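Local coordinates for adenosyl-chloride synthase (Thermotoga maritima, PDB 2ZBV), which binds adenosine and probably cleaves S-adenosyl-L-methionine with a small nucleophile, chloride or hydroxide, releasing an adenosine product, at residues V203-A217 and D224-G236. Numbering follows the deposited sequence.
Sequences VRVRVGRKEFKAAVA and DTGELLVHPDSAG
Ala215 and Val216 pair in parallel with Leu229 and Val230, a short join between strands 210-216 and 228-232 in the mixed sheet of the C-terminal domain. Two backbone bonds carry it: Val230 N gives to Ala215 O (2.8 Å), and Ala217 N gives to Val230 O (2.9 Å), so Val230 is gripped through both its backbone polar atoms. Before this pairing the strands splay, their short axes crossing at 47°. In the gap a water accepts a hydrogen bond from Ala215 N (3.2 Å) and donates one to Leu228 O (2.6 Å), continuing the pairing by one step.

On one face of the sheet Val230 is the hub. With CG1 anti to the backbone N (chi1 163°), CG2 is left anti to the carbonyl carbon and reaches Ala214 CB at 3.9 Å and Val205 CG2 at 4.0 Å, with Val203 CG2 nearby, so it packs against both arms of the 203-216 hairpin. Leu228 extends this apolar patch: its CD1 meets CB and CD1 of Phe212, the latter at 3.8 Å, while the same leucine also touches Val242 of the adenosine site. Past the bridges, the His231 ring packs edge-to-face with Phe220, another adenosine-binding residue. Strand 237-242 runs antiparallel along 228-232, which thus links a beta-hairpin, through a parallel pair, to the strand ending at the adenosine pocket in this mixed C-terminal beta-sheet.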
loop_
_atom_site.group_PDB
_atom_site.type_symbol
_atom_site.label_atom_id
_atom_site.label_comp_id
_atom_site.label_asym_id
_atom_site.label_seq_id
_atom_site.Cartn_x
_atom_site.Cartn_y
_atom_site.Cartn_z
ATOM N N VAL A 203 -9.949 13.202 -33.100
ATOM C CA VAL A 203 -8.579 13.517 -33.454
ATOM C C VAL A 203 -7.807 12.238 -33.711
ATOM O O VAL A 203 -8.289 11.136 -33.423
ATOM C CB VAL A 203 -7.874 14.320 -32.325
ATOM C CG1 VAL A 203 -8.661 15.593 -32.029
ATOM C CG2 VAL A 203 -7.749 13.471 -31.067
ATOM N N ARG A 204 -6.609 12.393 -34.260
ATOM C CA ARG A 204 -5.752 11.260 -34.547
ATOM C C ARG A 204 -4.597 11.185 -33.551
ATOM O O ARG A 204 -3.874 12.160 -33.327
ATOM C CB ARG A 204 -5.219 11.352 -35.981
ATOM C CG ARG A 204 -6.231 10.913 -37.040
ATOM C CD ARG A 204 -5.642 10.976 -38.449
ATOM N NE ARG A 204 -6.519 10.370 -39.452
ATOM C CZ ARG A 204 -6.711 9.060 -39.596
ATOM N NH1 ARG A 204 -6.086 8.199 -38.800
ATOM N NH2 ARG A 204 -7.534 8.604 -40.533
ATOM N N VAL A 205 -4.445 10.020 -32.937
ATOM C CA VAL A 205 -3.387 9.803 -31.970
ATOM C C VAL A 205 -2.330 8.960 -32.660
ATOM O O VAL A 205 -2.617 7.859 -33.131
ATOM C CB VAL A 205 -3.915 9.054 -30.731
ATOM C CG1 VAL A 205 -2.781 8.812 -29.746
ATOM C CG2 VAL A 205 -5.031 9.857 -30.077
ATOM N N ARG A 206 -1.111 9.478 -32.735
ATOM C CA ARG A 206 -0.046 8.741 -33.392
ATOM C C ARG A 206 1.033 8.274 -32.425
ATOM O O ARG A 206 1.660 9.081 -31.739
ATOM C CB ARG A 206 0.591 9.593 -34.494
ATOM C CG ARG A 206 1.344 8.770 -35.532
ATOM C CD ARG A 206 2.104 9.642 -36.518
ATOM N NE ARG A 206 3.150 10.413 -35.854
ATOM C CZ ARG A 206 4.101 11.089 -36.491
ATOM N NH1 ARG A 206 4.142 11.089 -37.818
ATOM N NH2 ARG A 206 5.011 11.769 -35.801
ATOM N N VAL A 207 1.233 6.961 -32.368
ATOM C CA VAL A 207 2.250 6.363 -31.511
ATOM C C VAL A 207 3.176 5.572 -32.423
ATOM O O VAL A 207 2.756 4.605 -33.057
ATOM C CB VAL A 207 1.632 5.405 -30.450
ATOM C CG1 VAL A 207 0.851 6.196 -29.422
ATOM C CG2 VAL A 207 0.725 4.392 -31.121
ATOM N N GLY A 208 4.433 5.998 -32.503
ATOM C CA GLY A 208 5.383 5.318 -33.362
ATOM C C GLY A 208 4.926 5.312 -34.810
ATOM O O GLY A 208 4.853 6.358 -35.451
ATOM N N ARG A 209 4.605 4.128 -35.321
ATOM C CA ARG A 209 4.157 3.972 -36.703
ATOM C C ARG A 209 2.646 3.784 -36.812
ATOM O O ARG A 209 2.108 3.686 -37.914
ATOM C CB ARG A 209 4.848 2.764 -37.338
ATOM C CG ARG A 209 6.368 2.842 -37.372
ATOM C CD ARG A 209 6.857 3.856 -38.395
ATOM N NE ARG A 209 8.303 3.781 -38.586
ATOM C CZ ARG A 209 8.976 4.480 -39.496
ATOM N NH1 ARG A 209 8.335 5.316 -40.305
ATOM N NH2 ARG A 209 10.292 4.344 -39.599
ATOM N N LYS A 210 1.966 3.730 -35.670
ATOM C CA LYS A 210 0.524 3.532 -35.657
ATOM C C LYS A 210 -0.240 4.839 -35.555
ATOM O O LYS A 210 0.275 5.842 -35.063
ATOM C CB LYS A 210 0.107 2.669 -34.466
ATOM C CG LYS A 210 0.886 1.394 -34.276
ATOM C CD LYS A 210 0.461 0.735 -32.978
ATOM C CE LYS A 210 1.375 -0.416 -32.618
ATOM N NZ LYS A 210 0.971 -1.046 -31.333
ATOM N N GLU A 211 -1.485 4.808 -36.009
ATOM C CA GLU A 211 -2.352 5.972 -35.935
ATOM C C GLU A 211 -3.755 5.492 -35.595
ATOM O O GLU A 211 -4.292 4.590 -36.241
ATOM C CB GLU A 211 -2.367 6.741 -37.254
ATOM C CG GLU A 211 -3.132 8.053 -37.167
ATOM C CD GLU A 211 -3.119 8.828 -38.471
ATOM O OE1 GLU A 211 -3.598 8.281 -39.488
ATOM O OE2 GLU A 211 -2.633 9.982 -38.477
ATOM N N PHE A 212 -4.333 6.094 -34.562
ATOM C CA PHE A 212 -5.671 5.739 -34.109
ATOM C C PHE A 212 -6.560 6.964 -34.147
ATOM O O PHE A 212 -6.083 8.095 -34.045
ATOM C CB PHE A 212 -5.646 5.271 -32.655
ATOM C CG PHE A 212 -4.732 4.119 -32.385
ATOM C CD1 PHE A 212 -5.242 2.838 -32.222
ATOM C CD2 PHE A 212 -3.362 4.318 -32.242
ATOM C CE1 PHE A 212 -4.403 1.770 -31.920
ATOM C CE2 PHE A 212 -2.515 3.255 -31.938
ATOM C CZ PHE A 212 -3.038 1.981 -31.776
ATOM N N LYS A 213 -7.856 6.733 -34.290
ATOM C CA LYS A 213 -8.817 7.818 -34.247
ATOM C C LYS A 213 -9.338 7.783 -32.812
ATOM O O LYS A 213 -9.509 6.705 -32.230
ATOM C CB LYS A 213 -9.974 7.584 -35.217
ATOM C CG LYS A 213 -9.652 7.870 -36.675
ATOM C CD LYS A 213 -10.938 7.995 -37.483
ATOM C CE LYS A 213 -10.649 8.215 -38.957
ATOM N NZ LYS A 213 -9.975 7.024 -39.545
ATOM N N ALA A 214 -9.575 8.949 -32.228
ATOM C CA ALA A 214 -10.073 8.983 -30.863
ATOM C C ALA A 214 -11.005 10.156 -30.657
ATOM O O ALA A 214 -10.714 11.269 -31.084
ATOM C CB ALA A 214 -8.910 9.058 -29.879
ATOM N N ALA A 215 -12.131 9.892 -30.004
ATOM C CA ALA A 215 -13.111 10.929 -29.723
ATOM C C ALA A 215 -12.634 11.777 -28.557
ATOM O O ALA A 215 -12.073 11.259 -27.592
ATOM C CB ALA A 215 -14.456 10.305 -29.388
ATOM N N VAL A 216 -12.831 13.083 -28.667
ATOM C CA VAL A 216 -12.458 14.003 -27.603
ATOM C C VAL A 216 -13.682 14.021 -26.695
ATOM O O VAL A 216 -14.757 14.467 -27.099
ATOM C CB VAL A 216 -12.184 15.406 -28.159
ATOM C CG1 VAL A 216 -11.816 16.355 -27.030
ATOM C CG2 VAL A 216 -11.066 15.340 -29.185
ATOM N N ALA A 217 -13.526 13.521 -25.474
ATOM C CA ALA A 217 -14.649 13.449 -24.550
ATOM C C ALA A 217 -14.312 13.899 -23.140
ATOM O O ALA A 217 -13.149 14.054 -22.784
ATOM C CB ALA A 217 -15.198 12.023 -24.521
ATOM N N ASP A 224 -18.549 4.281 -26.298
ATOM C CA ASP A 224 -18.955 2.917 -26.004
ATOM C C ASP A 224 -17.828 2.162 -25.314
ATOM O O ASP A 224 -16.662 2.554 -25.392
ATOM C CB ASP A 224 -19.369 2.194 -27.286
ATOM C CG ASP A 224 -20.524 2.883 -27.983
ATOM O OD1 ASP A 224 -21.479 3.292 -27.283
ATOM O OD2 ASP A 224 -20.486 3.010 -29.221
ATOM N N THR A 225 -18.191 1.084 -24.632
ATOM C CA THR A 225 -17.226 0.263 -23.924
ATOM C C THR A 225 -16.130 -0.173 -24.888
ATOM O O THR A 225 -16.411 -0.536 -26.030
ATOM C CB THR A 225 -17.911 -0.987 -23.330
ATOM O OG1 THR A 225 -18.487 -1.761 -24.390
ATOM C CG2 THR A 225 -19.026 -0.580 -22.377
ATOM N N GLY A 226 -14.881 -0.115 -24.435
ATOM C CA GLY A 226 -13.774 -0.533 -25.279
ATOM C C GLY A 226 -13.256 0.478 -26.293
ATOM O O GLY A 226 -12.257 0.217 -26.955
ATOM N N GLU A 227 -13.921 1.620 -26.423
ATOM C CA GLU A 227 -13.493 2.651 -27.371
ATOM C C GLU A 227 -12.483 3.638 -26.779
ATOM O O GLU A 227 -12.494 3.908 -25.577
ATOM C CB GLU A 227 -14.705 3.440 -27.882
ATOM C CG GLU A 227 -15.695 2.634 -28.703
ATOM C CD GLU A 227 -15.048 1.922 -29.877
ATOM O OE1 GLU A 227 -14.236 2.548 -30.593
ATOM O OE2 GLU A 227 -15.362 0.732 -30.092
ATOM N N LEU A 228 -11.625 4.179 -27.642
ATOM C CA LEU A 228 -10.601 5.152 -27.249
ATOM C C LEU A 228 -11.165 6.563 -27.094
ATOM O O LEU A 228 -12.098 6.951 -27.795
ATOM C CB LEU A 228 -9.486 5.204 -28.301
ATOM C CG LEU A 228 -8.432 4.098 -28.330
ATOM C CD1 LEU A 228 -7.762 4.081 -29.704
ATOM C CD2 LEU A 228 -7.406 4.329 -27.219
ATOM N N LEU A 229 -10.588 7.331 -26.176
ATOM C CA LEU A 229 -11.015 8.704 -25.960
ATOM C C LEU A 229 -9.846 9.554 -25.496
ATOM O O LEU A 229 -8.902 9.059 -24.868
ATOM C CB LEU A 229 -12.129 8.792 -24.910
ATOM C CG LEU A 229 -11.778 8.370 -23.476
ATOM C CD1 LEU A 229 -12.505 9.251 -22.466
ATOM C CD2 LEU A 229 -12.138 6.906 -23.283
ATOM N N VAL A 230 -9.917 10.839 -25.820
ATOM C CA VAL A 230 -8.901 11.796 -25.413
ATOM C C VAL A 230 -9.615 12.747 -24.469
ATOM O O VAL A 230 -10.698 13.247 -24.779
ATOM C CB VAL A 230 -8.340 12.578 -26.626
ATOM C CG1 VAL A 230 -7.628 13.829 -26.158
ATOM C CG2 VAL A 230 -7.376 11.690 -27.410
ATOM N N HIS A 231 -9.027 12.989 -23.305
ATOM C CA HIS A 231 -9.662 13.878 -22.349
ATOM C C HIS A 231 -8.630 14.508 -21.423
ATOM O O HIS A 231 -7.442 14.163 -21.466
ATOM C CB HIS A 231 -10.683 13.092 -21.520
ATOM C CG HIS A 231 -10.057 12.113 -20.576
ATOM N ND1 HIS A 231 -10.160 12.229 -19.207
ATOM C CD2 HIS A 231 -9.285 11.023 -20.803
ATOM C CE1 HIS A 231 -9.483 11.254 -18.631
ATOM N NE2 HIS A 231 -8.941 10.507 -19.575
ATOM N N PRO A 232 -9.064 15.467 -20.593
ATOM C CA PRO A 232 -8.110 16.094 -19.674
ATOM C C PRO A 232 -8.123 15.288 -18.375
ATOM O O PRO A 232 -9.190 15.081 -17.806
ATOM C CB PRO A 232 -8.682 17.493 -19.491
ATOM C CG PRO A 232 -10.171 17.252 -19.542
ATOM C CD PRO A 232 -10.318 16.245 -20.673
ATOM N N ASP A 233 -6.962 14.817 -17.917
ATOM C CA ASP A 233 -6.929 14.046 -16.677
ATOM C C ASP A 233 -7.167 14.972 -15.482
ATOM O O ASP A 233 -7.397 16.165 -15.657
ATOM C CB ASP A 233 -5.612 13.259 -16.517
ATOM C CG ASP A 233 -4.389 14.148 -16.340
ATOM O OD1 ASP A 233 -4.537 15.330 -15.970
ATOM O OD2 ASP A 233 -3.261 13.644 -16.557
ATOM N N SER A 234 -7.120 14.421 -14.275
ATOM C CA SER A 234 -7.383 15.202 -13.071
ATOM C C SER A 234 -6.390 16.322 -12.762
ATOM O O SER A 234 -6.666 17.169 -11.918
ATOM C CB SER A 234 -7.493 14.266 -11.863
ATOM O OG SER A 234 -6.288 13.558 -11.643
ATOM N N ALA A 235 -5.243 16.329 -13.435
ATOM C CA ALA A 235 -4.245 17.365 -13.200
ATOM C C ALA A 235 -4.166 18.371 -14.350
ATOM O O ALA A 235 -3.266 19.213 -14.387
ATOM C CB ALA A 235 -2.877 16.729 -12.970
ATOM N N GLY A 236 -5.101 18.276 -15.290
ATOM C CA GLY A 236 -5.112 19.202 -16.411
ATOM C C GLY A 236 -4.307 18.786 -17.630
ATOM O O GLY A 236 -4.096 19.596 -18.535
HETATM O O HOH W 1 -13.372 6.912 -30.044
#